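Monosaccharide ABC transporter substrate-binding protein, CUT2 family (Bradyrhizobium sp., PDB 4YHS) probably binds a sugar or related solute in the periplasm and delivers it to a CUT2-family ABC transporter for import. Local coordinates at residues 50-55 against 306-311; 142-147 against 154-159. One frame throughout, in Å; residues are numbered along the deposited sequence.

Contact 1: 50-55 against 306-311; sequences VPLEKA and AVDQAV
Asp308 reaches out from its helix and takes the backbone N-H of Leu52, OD1 lying 2.9 Å from Leu52 N. The bond is nearly straight, 169° at the hydrogen, and it meets OD1 on the syn side, though 33° out of the carboxylate plane. With CG anti to the backbone N (chi1 -173°), the acid group is swung outward from the helix to the loop. There it also packs against the Pro51 ring, whose CB comes within 3.4 Å of Asp308 CG, while OD2 sits 3.2 Å from Pro51 CA. Proline suits this position: it lays its CA and CB against the carboxylate and, having no N-H of its own, adds no donor needing a partner. The second oxygen, OD2, is held by the hydroxyl of Tyr49 and by a salt bridge to Arg312, so the buried carboxylate is gripped at both oxygens and is likely to stay ionised. Were Asp308 replaced by an alanine, the Leu52 N-H would probably lose its acceptor and Arg312 this counter-charge, and with them a polar tie between loop and helix.

One turn further along, Val311 supplies the apolar half. Its CG1 touches two loop residues, 3.7 Å from Leu52 CD1 and 3.8 Å from Ala55 CB. The leucine is long enough for CD1 to reach the valine while its backbone N-H serves Asp308, and the small alanine lets the loop come close at Val311.

The contact thus ties the loop between strands 43-49 and 60-65 to helix 299-314. Helix 71-87 borders both segments, through Glu83 and Arg86 at Pro51 and Val80 and Ser84 at Val307; strands 119-122 and 144-147 support the helix through Ala306 and Ala310.

Contact 2: 142-147 against 154-159; sequences IPVIDL and PDIAAK
Asp146 and Lys159 face each other across two parallel strands, and Lys159 NZ approaches Asp146 OD2 to 2.7 Å, nearly along its C-O axis, in a salt bridge. The lysine runs extended past the acid and then bends at its last torsion (chi4 -79°), which turns the ammonium back onto the carboxylate. The loop joining the strands shares the pair: Ile151 gives its N-H to OD2 and its carbonyl to NZ.

Packing is tight beside this bridge. Asp146 N donates to Ala158 O at 2.9 Å, and Ala157 N to Val144 O at 2.8 Å. Ile156 fills the angle between Val144 and Asp146, its CD1 3.6 Å from Val144 CG1 and its CG2 3.7 Å from Asp146 CB; a beta-branched residue can touch both neighbours at once. On the other face, small Ala158 leaves room for Ile145 CD1, 3.9 Å from its CB. Between these bonds the buried Ala158 N finds no partner.

Toward Asp155 the segments part, and a water takes over, accepting from Val144 N and donating to Asp155 O. Pro143 barely meets Ala157, with 4.4 Å between their CB atoms.

The pair belongs to the parallel part of its sheet: strand 119-122 borders 144-147, helix 299-314 packs over Ile145 and Ala157, and helix 131-138 over Val144 and Ile156.

Overall arrangement
Helix 299-314 joins the two contacts. In contact 1 it meets the loop 50-55 through Asp308 and Val311, while Gln309 turns away from that loop to the strands of contact 2. Gln309 NE2 lies 3.1 Å from Lys159 O, a probable hydrogen bond, and Ala306 CB packs 3.9 Å from Ile145 CG2. The centres of the contacts are about 15 Å apart, and contact 2 lies within the 250 residues separating the segments of contact 1. The helix lies between the loop 50-55 and the sheet holding strands 144-147 and 158-160, consistent with one lobe of the two-lobed periplasmic binding protein fold. In this family the solute lies between the lobes; no interaction described here involves the bound Bis-Tris.

Contact 1: 50-55 against 306-311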
loop_
_atom_site.group_PDB
_atom_site.type_symbol
_atom_site.label_atom_id
_atom_site.label_comp_id
_atom_site.label_asym_id
_atom_site.label_seq_id
_atom_site.Cartn_x
_atom_site.Cartn_y
_atom_site.Cartn_z
ATOM N N VAL A 50 -13.227 12.008 6.217
ATOM C CA VAL A 50 -13.391 12.576 7.547
ATOM C C VAL A 50 -13.818 11.526 8.560
ATOM O O VAL A 50 -14.916 10.981 8.461
ATOM C CB VAL A 50 -14.438 13.711 7.523
ATOM C CG1 VAL A 50 -14.529 14.353 8.876
ATOM C CG2 VAL A 50 -14.061 14.741 6.471
ATOM N N PRO A 51 -12.971 11.246 9.550
ATOM C CA PRO A 51 -13.379 10.272 10.563
ATOM C C PRO A 51 -14.234 10.911 11.649
ATOM O O PRO A 51 -14.452 12.153 11.662
ATOM C CB PRO A 51 -12.040 9.799 11.120
ATOM C CG PRO A 51 -11.213 11.045 11.112
ATOM C CD PRO A 51 -11.638 11.798 9.858
ATOM N N LEU A 52 -14.759 10.067 12.538
ATOM C CA LEU A 52 -15.459 10.537 13.724
ATOM C C LEU A 52 -14.503 11.231 14.676
ATOM O O LEU A 52 -13.307 10.923 14.696
ATOM C CB LEU A 52 -16.143 9.376 14.451
ATOM C CG LEU A 52 -17.225 8.600 13.700
ATOM C CD1 LEU A 52 -17.646 7.375 14.509
ATOM C CD2 LEU A 52 -18.437 9.476 13.375
ATOM N N GLU A 53 -15.034 12.171 15.465
ATOM C CA GLU A 53 -14.258 12.790 16.531
ATOM C C GLU A 53 -13.952 11.817 17.666
ATOM O O GLU A 53 -12.822 11.765 18.156
ATOM C CB GLU A 53 -14.999 14.033 17.076
ATOM C CG GLU A 53 -14.870 15.237 16.151
ATOM C CD GLU A 53 -13.413 15.600 15.876
ATOM O OE1 GLU A 53 -12.752 16.114 16.803
ATOM O OE2 GLU A 53 -12.920 15.347 14.748
ATOM N N LYS A 54 -14.957 11.039 18.061
ATOM C CA LYS A 54 -14.834 10.070 19.148
ATOM C C LYS A 54 -15.816 8.926 18.957
ATOM O O LYS A 54 -16.875 9.114 18.353
ATOM C CB LYS A 54 -15.113 10.728 20.508
ATOM C CG LYS A 54 -13.906 11.382 21.184
ATOM C CD LYS A 54 -12.866 10.362 21.617
ATOM C CE LYS A 54 -11.730 11.012 22.381
ATOM N NZ LYS A 54 -10.771 9.991 22.887
ATOM N N ALA A 55 -15.482 7.752 19.491
ATOM C CA ALA A 55 -16.460 6.684 19.652
ATOM C C ALA A 55 -17.353 6.995 20.841
ATOM O O ALA A 55 -16.952 7.724 21.748
ATOM C CB ALA A 55 -15.773 5.351 19.849
ATOM N N ALA A 306 -9.860 1.898 8.416
ATOM C CA ALA A 306 -10.504 0.639 8.811
ATOM C C ALA A 306 -11.104 0.723 10.215
ATOM O O ALA A 306 -12.203 0.251 10.461
ATOM C CB ALA A 306 -9.502 -0.505 8.763
ATOM N N VAL A 307 -10.363 1.322 11.138
ATOM C CA VAL A 307 -10.857 1.490 12.490
ATOM C C VAL A 307 -12.058 2.427 12.493
ATOM O O VAL A 307 -13.094 2.110 13.101
ATOM C CB VAL A 307 -9.768 2.031 13.436
ATOM C CG1 VAL A 307 -10.349 2.438 14.816
ATOM C CG2 VAL A 307 -8.676 0.991 13.613
ATOM N N ASP A 308 -11.937 3.572 11.820
ATOM C CA ASP A 308 -13.058 4.514 11.750
ATOM C C ASP A 308 -14.307 3.888 11.135
ATOM O O ASP A 308 -15.421 4.045 11.649
ATOM C CB ASP A 308 -12.685 5.759 10.945
ATOM C CG ASP A 308 -13.778 6.826 10.998
ATOM O OD1 ASP A 308 -14.132 7.242 12.114
ATOM O OD2 ASP A 308 -14.298 7.248 9.938
ATOM N N GLN A 309 -14.117 3.166 10.039
ATOM C CA GLN A 309 -15.203 2.443 9.419
ATOM C C GLN A 309 -15.899 1.477 10.413
ATOM O O GLN A 309 -17.136 1.429 10.499
ATOM C CB GLN A 309 -14.679 1.656 8.218
ATOM C CG GLN A 309 -14.487 2.456 6.916
ATOM C CD GLN A 309 -13.742 1.656 5.889
ATOM O OE1 GLN A 309 -12.913 0.816 6.241
ATOM N NE2 GLN A 309 -14.064 1.862 4.619
ATOM N N ALA A 310 -15.107 0.686 11.133
ATOM C CA ALA A 310 -15.661 -0.283 12.072
ATOM C C ALA A 310 -16.534 0.418 13.095
ATOM O O ALA A 310 -17.645 -0.016 13.377
ATOM C CB ALA A 310 -14.573 -1.052 12.774
ATOM N N VAL A 311 -16.018 1.508 13.650
ATOM C CA VAL A 311 -16.739 2.241 14.698
ATOM C C VAL A 311 -18.043 2.808 14.127
ATOM O O VAL A 311 -19.110 2.666 14.729
ATOM C CB VAL A 311 -15.834 3.348 15.295
ATOM C CG1 VAL A 311 -16.618 4.260 16.256
ATOM C CG2 VAL A 311 -14.624 2.683 16.034
#

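Contact 2: 142-147 against 154-159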
loop_
_atom_site.group_PDB
_atom_site.type_symbol
_atom_site.label_atom_id
_atom_site.label_comp_id
_atom_site.label_asym_id
_atom_site.label_seq_id
_atom_site.Cartn_x
_atom_site.Cartn_y
_atom_site.Cartn_z
ATOM N N ILE A 142 -21.370 -9.595 13.485
ATOM C CA ILE A 142 -20.116 -8.890 13.706
ATOM C C ILE A 142 -19.574 -8.302 12.382
ATOM O O ILE A 142 -19.310 -9.051 11.447
ATOM C CB ILE A 142 -19.082 -9.842 14.332
ATOM C CG1 ILE A 142 -19.549 -10.287 15.738
ATOM C CG2 ILE A 142 -17.709 -9.174 14.399
ATOM C CD1 ILE A 142 -18.732 -11.411 16.323
ATOM N N PRO A 143 -19.405 -6.971 12.306
ATOM C CA PRO A 143 -18.890 -6.384 11.060
ATOM C C PRO A 143 -17.469 -6.851 10.770
ATOM O O PRO A 143 -16.662 -6.949 11.706
ATOM C CB PRO A 143 -18.910 -4.878 11.334
ATOM C CG PRO A 143 -19.795 -4.686 12.485
ATOM C CD PRO A 143 -19.746 -5.934 13.293
ATOM N N VAL A 144 -17.169 -7.109 9.500
ATOM C CA VAL A 144 -15.829 -7.521 9.096
ATOM C C VAL A 144 -15.322 -6.496 8.082
ATOM O O VAL A 144 -15.951 -6.259 7.044
ATOM C CB VAL A 144 -15.808 -8.947 8.494
ATOM C CG1 VAL A 144 -14.398 -9.339 8.121
ATOM C CG2 VAL A 144 -16.407 -9.963 9.492
ATOM N N ILE A 145 -14.164 -5.918 8.386
ATOM C CA ILE A 145 -13.527 -4.911 7.531
ATOM C C ILE A 145 -12.317 -5.501 6.792
ATOM O O ILE A 145 -11.428 -6.090 7.411
ATOM C CB ILE A 145 -13.028 -3.722 8.367
ATOM C CG1 ILE A 145 -14.096 -3.214 9.320
ATOM C CG2 ILE A 145 -12.540 -2.607 7.476
ATOM C CD1 ILE A 145 -15.309 -2.739 8.668
ATOM N N ASP A 146 -12.290 -5.304 5.479
ATOM C CA ASP A 146 -11.221 -5.741 4.593
ATOM C C ASP A 146 -10.131 -4.661 4.514
ATOM O O ASP A 146 -10.325 -3.609 3.897
ATOM C CB ASP A 146 -11.856 -6.035 3.215
ATOM C CG ASP A 146 -10.881 -6.497 2.169
ATOM O OD1 ASP A 146 -9.656 -6.653 2.440
ATOM O OD2 ASP A 146 -11.399 -6.710 1.046
ATOM N N LEU A 147 -8.972 -4.949 5.106
ATOM C CA LEU A 147 -7.870 -3.973 5.245
ATOM C C LEU A 147 -6.690 -4.357 4.358
ATOM O O LEU A 147 -6.160 -5.480 4.454
ATOM C CB LEU A 147 -7.430 -3.866 6.712
ATOM C CG LEU A 147 -6.158 -3.052 7.038
ATOM C CD1 LEU A 147 -6.281 -1.581 6.701
ATOM C CD2 LEU A 147 -5.800 -3.190 8.520
ATOM N N PRO A 154 -18.421 -11.999 0.002
ATOM C CA PRO A 154 -19.517 -11.018 -0.043
ATOM C C PRO A 154 -19.972 -10.505 1.314
ATOM O O PRO A 154 -20.753 -9.560 1.359
ATOM C CB PRO A 154 -20.645 -11.812 -0.696
ATOM C CG PRO A 154 -20.386 -13.191 -0.296
ATOM C CD PRO A 154 -18.903 -13.350 -0.356
ATOM N N ASP A 155 -19.513 -11.132 2.398
ATOM C CA ASP A 155 -19.902 -10.727 3.748
ATOM C C ASP A 155 -18.977 -9.695 4.421
ATOM O O ASP A 155 -18.957 -9.544 5.645
ATOM C CB ASP A 155 -20.000 -11.979 4.612
ATOM C CG ASP A 155 -21.267 -12.753 4.348
ATOM O OD1 ASP A 155 -22.348 -12.117 4.350
ATOM O OD2 ASP A 155 -21.164 -13.976 4.117
ATOM N N ILE A 156 -18.227 -8.975 3.604
ATOM C CA ILE A 156 -17.391 -7.884 4.064
ATOM C C ILE A 156 -18.241 -6.610 4.185
ATOM O O ILE A 156 -19.014 -6.292 3.273
ATOM C CB ILE A 156 -16.233 -7.681 3.083
ATOM C CG1 ILE A 156 -15.224 -8.822 3.226
ATOM C CG2 ILE A 156 -15.573 -6.327 3.250
ATOM C CD1 ILE A 156 -14.535 -8.884 4.556
ATOM N N ALA A 157 -18.110 -5.875 5.286
ATOM C CA ALA A 157 -18.910 -4.651 5.466
ATOM C C ALA A 157 -18.287 -3.435 4.784
ATOM O O ALA A 157 -19.008 -2.519 4.388
ATOM C CB ALA A 157 -19.128 -4.361 6.975
ATOM N N ALA A 158 -16.953 -3.396 4.707
ATOM C CA ALA A 158 -16.245 -2.227 4.168
ATOM C C ALA A 158 -14.845 -2.629 3.752
ATOM O O ALA A 158 -14.293 -3.559 4.320
ATOM C CB ALA A 158 -16.140 -1.104 5.180
ATOM N N LYS A 159 -14.295 -1.895 2.776
ATOM C CA LYS A 159 -12.907 -2.037 2.357
ATOM C C LYS A 159 -12.129 -0.757 2.613
ATOM O O LYS A 159 -12.622 0.354 2.378
ATOM C CB LYS A 159 -12.823 -2.410 0.880
ATOM C CG LYS A 159 -13.468 -3.752 0.522
ATOM C CD LYS A 159 -13.468 -4.015 -0.970
ATOM C CE LYS A 159 -14.111 -5.364 -1.269
ATOM N NZ LYS A 159 -13.155 -6.469 -0.994
HETATM O O HOH W 1 -19.389 -7.895 7.689
#